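Long-range contact in protein CLPV1 (Pseudomonas aeruginosa, PDB 4UQW), which is the ATPase of a type VI secretion system, probably disassembling the contracted TssB-TssC sheath, here represented by its N-terminal domain: residues 93-104 with 118-129. Residues are numbered along the deposited sequence; the frame is centred on the assembly and turned at random.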
# COMPACT_ATOMS: atom_id res chain seq x y z
N HIS A 93 2.76 -8.26 6.08
CA HIS A 93 1.96 -7.91 4.92
C HIS A 93 2.53 -6.77 4.11
O HIS A 93 2.27 -6.67 2.90
CB HIS A 93 0.51 -7.56 5.36
CG HIS A 93 -0.31 -8.77 5.68
ND1 HIS A 93 -1.49 -8.69 6.40
CD2 HIS A 93 -0.14 -10.08 5.37
CE1 HIS A 93 -2.02 -9.90 6.49
NE2 HIS A 93 -1.24 -10.76 5.86
N VAL A 94 3.29 -5.85 4.74
CA VAL A 94 3.87 -4.77 3.98
C VAL A 94 4.99 -5.36 3.07
O VAL A 94 5.04 -5.04 1.86
CB VAL A 94 4.43 -3.69 4.94
CG1 VAL A 94 5.39 -2.75 4.22
CG2 VAL A 94 3.25 -2.94 5.52
N GLU A 95 5.81 -6.27 3.61
CA GLU A 95 6.85 -6.95 2.79
C GLU A 95 6.17 -7.69 1.64
O GLU A 95 6.61 -7.62 0.49
CB GLU A 95 7.70 -7.98 3.57
CG GLU A 95 8.49 -7.34 4.71
CD GLU A 95 9.28 -8.41 5.46
OE1 GLU A 95 9.01 -9.63 5.31
OE2 GLU A 95 10.20 -8.06 6.19
N GLU A 96 5.11 -8.43 1.97
CA GLU A 96 4.48 -9.24 0.93
C GLU A 96 3.86 -8.38 -0.15
O GLU A 96 3.91 -8.71 -1.36
CB GLU A 96 3.39 -10.11 1.58
CG GLU A 96 3.03 -11.28 0.68
CD GLU A 96 2.03 -12.25 1.29
OE1 GLU A 96 1.77 -12.23 2.56
OE2 GLU A 96 1.49 -13.00 0.44
N ALA A 97 3.25 -7.27 0.22
CA ALA A 97 2.68 -6.40 -0.80
C ALA A 97 3.77 -5.85 -1.73
O ALA A 97 3.49 -5.70 -2.92
CB ALA A 97 1.88 -5.20 -0.13
N VAL A 98 4.95 -5.51 -1.20
CA VAL A 98 5.99 -5.02 -2.11
C VAL A 98 6.38 -6.14 -3.06
O VAL A 98 6.53 -5.87 -4.27
CB VAL A 98 7.23 -4.53 -1.33
CG1 VAL A 98 8.32 -4.03 -2.33
CG2 VAL A 98 6.84 -3.34 -0.41
N GLU A 99 6.55 -7.38 -2.57
CA GLU A 99 6.89 -8.49 -3.51
C GLU A 99 5.82 -8.62 -4.61
O GLU A 99 6.19 -8.77 -5.80
CB GLU A 99 7.06 -9.80 -2.72
CG GLU A 99 7.47 -10.92 -3.67
CD GLU A 99 7.65 -12.25 -2.97
OE1 GLU A 99 8.41 -12.33 -1.99
OE2 GLU A 99 7.01 -13.16 -3.45
N ARG A 100 4.55 -8.67 -4.24
CA ARG A 100 3.52 -8.82 -5.26
C ARG A 100 3.46 -7.62 -6.18
O ARG A 100 3.21 -7.78 -7.39
CB ARG A 100 2.15 -9.04 -4.62
CG ARG A 100 2.15 -10.19 -3.60
CD ARG A 100 2.72 -11.52 -4.16
NE ARG A 100 2.08 -11.99 -5.35
CZ ARG A 100 2.75 -12.82 -6.19
NH1 ARG A 100 3.98 -13.23 -5.85
NH2 ARG A 100 2.19 -13.24 -7.29
N GLY A 101 3.69 -6.39 -5.67
CA GLY A 101 3.74 -5.23 -6.56
C GLY A 101 4.89 -5.32 -7.54
O GLY A 101 4.73 -4.87 -8.68
N TRP A 102 6.03 -5.83 -7.07
CA TRP A 102 7.17 -6.07 -7.99
C TRP A 102 6.81 -7.11 -9.04
O TRP A 102 7.16 -6.91 -10.24
CB TRP A 102 8.40 -6.52 -7.20
CG TRP A 102 9.56 -6.97 -8.08
CD1 TRP A 102 10.12 -8.22 -8.08
CD2 TRP A 102 10.27 -6.21 -9.08
NE1 TRP A 102 11.16 -8.30 -9.00
CE2 TRP A 102 11.25 -7.08 -9.63
CE3 TRP A 102 10.17 -4.90 -9.56
CZ2 TRP A 102 12.15 -6.69 -10.62
CZ3 TRP A 102 11.07 -4.50 -10.58
CH2 TRP A 102 12.04 -5.39 -11.06
N VAL A 103 6.20 -8.23 -8.66
CA VAL A 103 5.81 -9.22 -9.67
C VAL A 103 4.93 -8.65 -10.75
O VAL A 103 5.20 -8.84 -11.96
CB VAL A 103 5.09 -10.40 -8.98
CG1 VAL A 103 4.34 -11.29 -10.01
CG2 VAL A 103 6.13 -11.22 -8.17
N TYR A 104 3.87 -7.90 -10.37
CA TYR A 104 3.00 -7.37 -11.41
C TYR A 104 3.64 -6.20 -12.13
O TYR A 104 3.55 -6.12 -13.35
CB TYR A 104 1.62 -6.99 -10.80
CG TYR A 104 0.83 -8.26 -10.61
CD1 TYR A 104 0.08 -8.78 -11.68
CD2 TYR A 104 0.91 -9.00 -9.43
CE1 TYR A 104 -0.60 -9.98 -11.55
CE2 TYR A 104 0.25 -10.22 -9.29
CZ TYR A 104 -0.48 -10.70 -10.36
OH TYR A 104 -1.15 -11.91 -10.27
N TYR A 118 0.60 -0.51 -8.64
CA TYR A 118 1.01 -1.92 -8.72
C TYR A 118 0.90 -2.60 -7.36
O TYR A 118 0.65 -3.81 -7.30
CB TYR A 118 2.46 -2.05 -9.22
CG TYR A 118 2.71 -1.44 -10.57
CD1 TYR A 118 1.70 -1.15 -11.45
CD2 TYR A 118 4.02 -1.15 -10.94
CE1 TYR A 118 1.96 -0.60 -12.72
CE2 TYR A 118 4.31 -0.60 -12.20
CZ TYR A 118 3.28 -0.30 -13.05
OH TYR A 118 3.54 0.31 -14.27
N LEU A 119 1.12 -1.86 -6.26
CA LEU A 119 0.86 -2.43 -4.95
C LEU A 119 -0.61 -2.82 -4.80
O LEU A 119 -0.92 -3.90 -4.29
CB LEU A 119 1.18 -1.46 -3.80
CG LEU A 119 2.61 -0.96 -3.75
CD1 LEU A 119 2.70 0.21 -2.73
CD2 LEU A 119 3.56 -2.09 -3.26
N VAL A 120 -1.52 -1.98 -5.29
CA VAL A 120 -2.93 -2.34 -5.20
C VAL A 120 -3.23 -3.60 -6.01
O VAL A 120 -3.91 -4.50 -5.50
CB VAL A 120 -3.79 -1.15 -5.72
CG1 VAL A 120 -5.27 -1.54 -5.77
CG2 VAL A 120 -3.64 0.02 -4.74
N ILE A 121 -2.71 -3.72 -7.24
CA ILE A 121 -2.97 -4.90 -8.04
C ILE A 121 -2.39 -6.13 -7.35
O ILE A 121 -3.07 -7.17 -7.25
CB ILE A 121 -2.34 -4.76 -9.44
CG1 ILE A 121 -3.17 -3.73 -10.23
CG2 ILE A 121 -2.30 -6.12 -10.18
CD1 ILE A 121 -2.43 -3.24 -11.50
N GLY A 122 -1.16 -6.04 -6.84
CA GLY A 122 -0.55 -7.22 -6.22
C GLY A 122 -1.36 -7.67 -4.99
O GLY A 122 -1.53 -8.88 -4.73
N ILE A 123 -1.82 -6.70 -4.20
CA ILE A 123 -2.69 -7.03 -3.06
C ILE A 123 -3.99 -7.71 -3.50
O ILE A 123 -4.40 -8.71 -2.92
CB ILE A 123 -2.95 -5.72 -2.25
CG1 ILE A 123 -1.69 -5.30 -1.47
CG2 ILE A 123 -4.16 -5.87 -1.26
CD1 ILE A 123 -1.74 -3.82 -0.92
N LEU A 124 -4.64 -7.16 -4.51
CA LEU A 124 -5.92 -7.75 -4.93
C LEU A 124 -5.77 -9.15 -5.47
O LEU A 124 -6.71 -9.97 -5.37
CB LEU A 124 -6.62 -6.87 -5.99
CG LEU A 124 -7.07 -5.49 -5.48
CD1 LEU A 124 -7.52 -4.59 -6.65
CD2 LEU A 124 -8.15 -5.64 -4.40
N LYS A 125 -4.61 -9.46 -6.03
CA LYS A 125 -4.36 -10.79 -6.58
C LYS A 125 -3.89 -11.82 -5.59
O LYS A 125 -3.67 -12.97 -5.97
CB LYS A 125 -3.34 -10.68 -7.69
CG LYS A 125 -3.82 -9.93 -8.91
CD LYS A 125 -4.93 -10.67 -9.66
CE LYS A 125 -4.42 -11.94 -10.38
NZ LYS A 125 -5.57 -12.56 -11.16
N THR A 126 -3.75 -11.46 -4.32
CA THR A 126 -3.26 -12.38 -3.30
C THR A 126 -4.36 -12.49 -2.24
O THR A 126 -4.56 -11.51 -1.57
CB THR A 126 -1.98 -11.85 -2.67
OG1 THR A 126 -1.02 -11.55 -3.71
CG2 THR A 126 -1.39 -12.85 -1.63
N PRO A 127 -5.02 -13.63 -2.08
CA PRO A 127 -6.20 -13.63 -1.21
C PRO A 127 -5.99 -13.14 0.22
O PRO A 127 -6.84 -12.40 0.75
CB PRO A 127 -6.62 -15.09 -1.23
CG PRO A 127 -6.24 -15.51 -2.65
CD PRO A 127 -4.93 -14.83 -2.94
N SER A 128 -4.87 -13.52 0.84
CA SER A 128 -4.63 -13.05 2.22
C SER A 128 -4.45 -11.54 2.31
O SER A 128 -4.91 -10.89 3.30
CB SER A 128 -3.41 -13.75 2.80
OG SER A 128 -2.29 -13.46 2.00
N LEU A 129 -3.81 -10.92 1.31
CA LEU A 129 -3.63 -9.47 1.31
C LEU A 129 -4.92 -8.77 0.97
O LEU A 129 -5.24 -7.76 1.59
CB LEU A 129 -2.52 -9.05 0.28
CG LEU A 129 -1.18 -9.68 0.60
CD1 LEU A 129 -0.21 -9.19 -0.47
CD2 LEU A 129 -0.64 -9.28 2.00
O HOH W 1 0.02 -13.86 3.43
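Arg100 and Gly101 ride directly over Gly122 where helical segment 93-104 crosses segment 118-124, their axes 7.4 Å apart and their directions at 104°. With hydrogen alone on both glycines, backbone meets backbone: Gly101 CA lies 3.5 Å from Tyr118 O in a CA-H...O contact. The bare CA of Gly122 also lets the Arg100 side chain settle on it, CB 3.6 Å from Gly122 CA. Beside this crossing, Leu119 CD2 reaches Ala97 O, and Ala97 CB packs on Ile123 CG1.

Toward one end, Tyr104 takes Ile121 CG2 over one ring face as a CH-pi contact, 4.2 Å from the centroid, while the bent Lys125 chain runs across the phenol end at about a right angle, bringing CE 3.3 Å from Tyr104 OH. Toward the other, Leu129 is a knob among His93, Glu96, Ala97 and Arg100; its CD2 comes 3.5 Å from His93 CD2. Glu96, with CG anti to the backbone N (chi1 -161°), extends past this leucine, and a water links its OE1 to Ser128 OG.

Farther back, Thr126 OG1 donates a hydrogen bond to Gly122 O, fixing the hydroxyl beside Arg100 CG. Trp43 packs against both Val98 and Leu119, tying the pair to helix 40-49: a glycine-mediated helix crossing within the mostly helical N-terminal domain of a Clp-family ATPase.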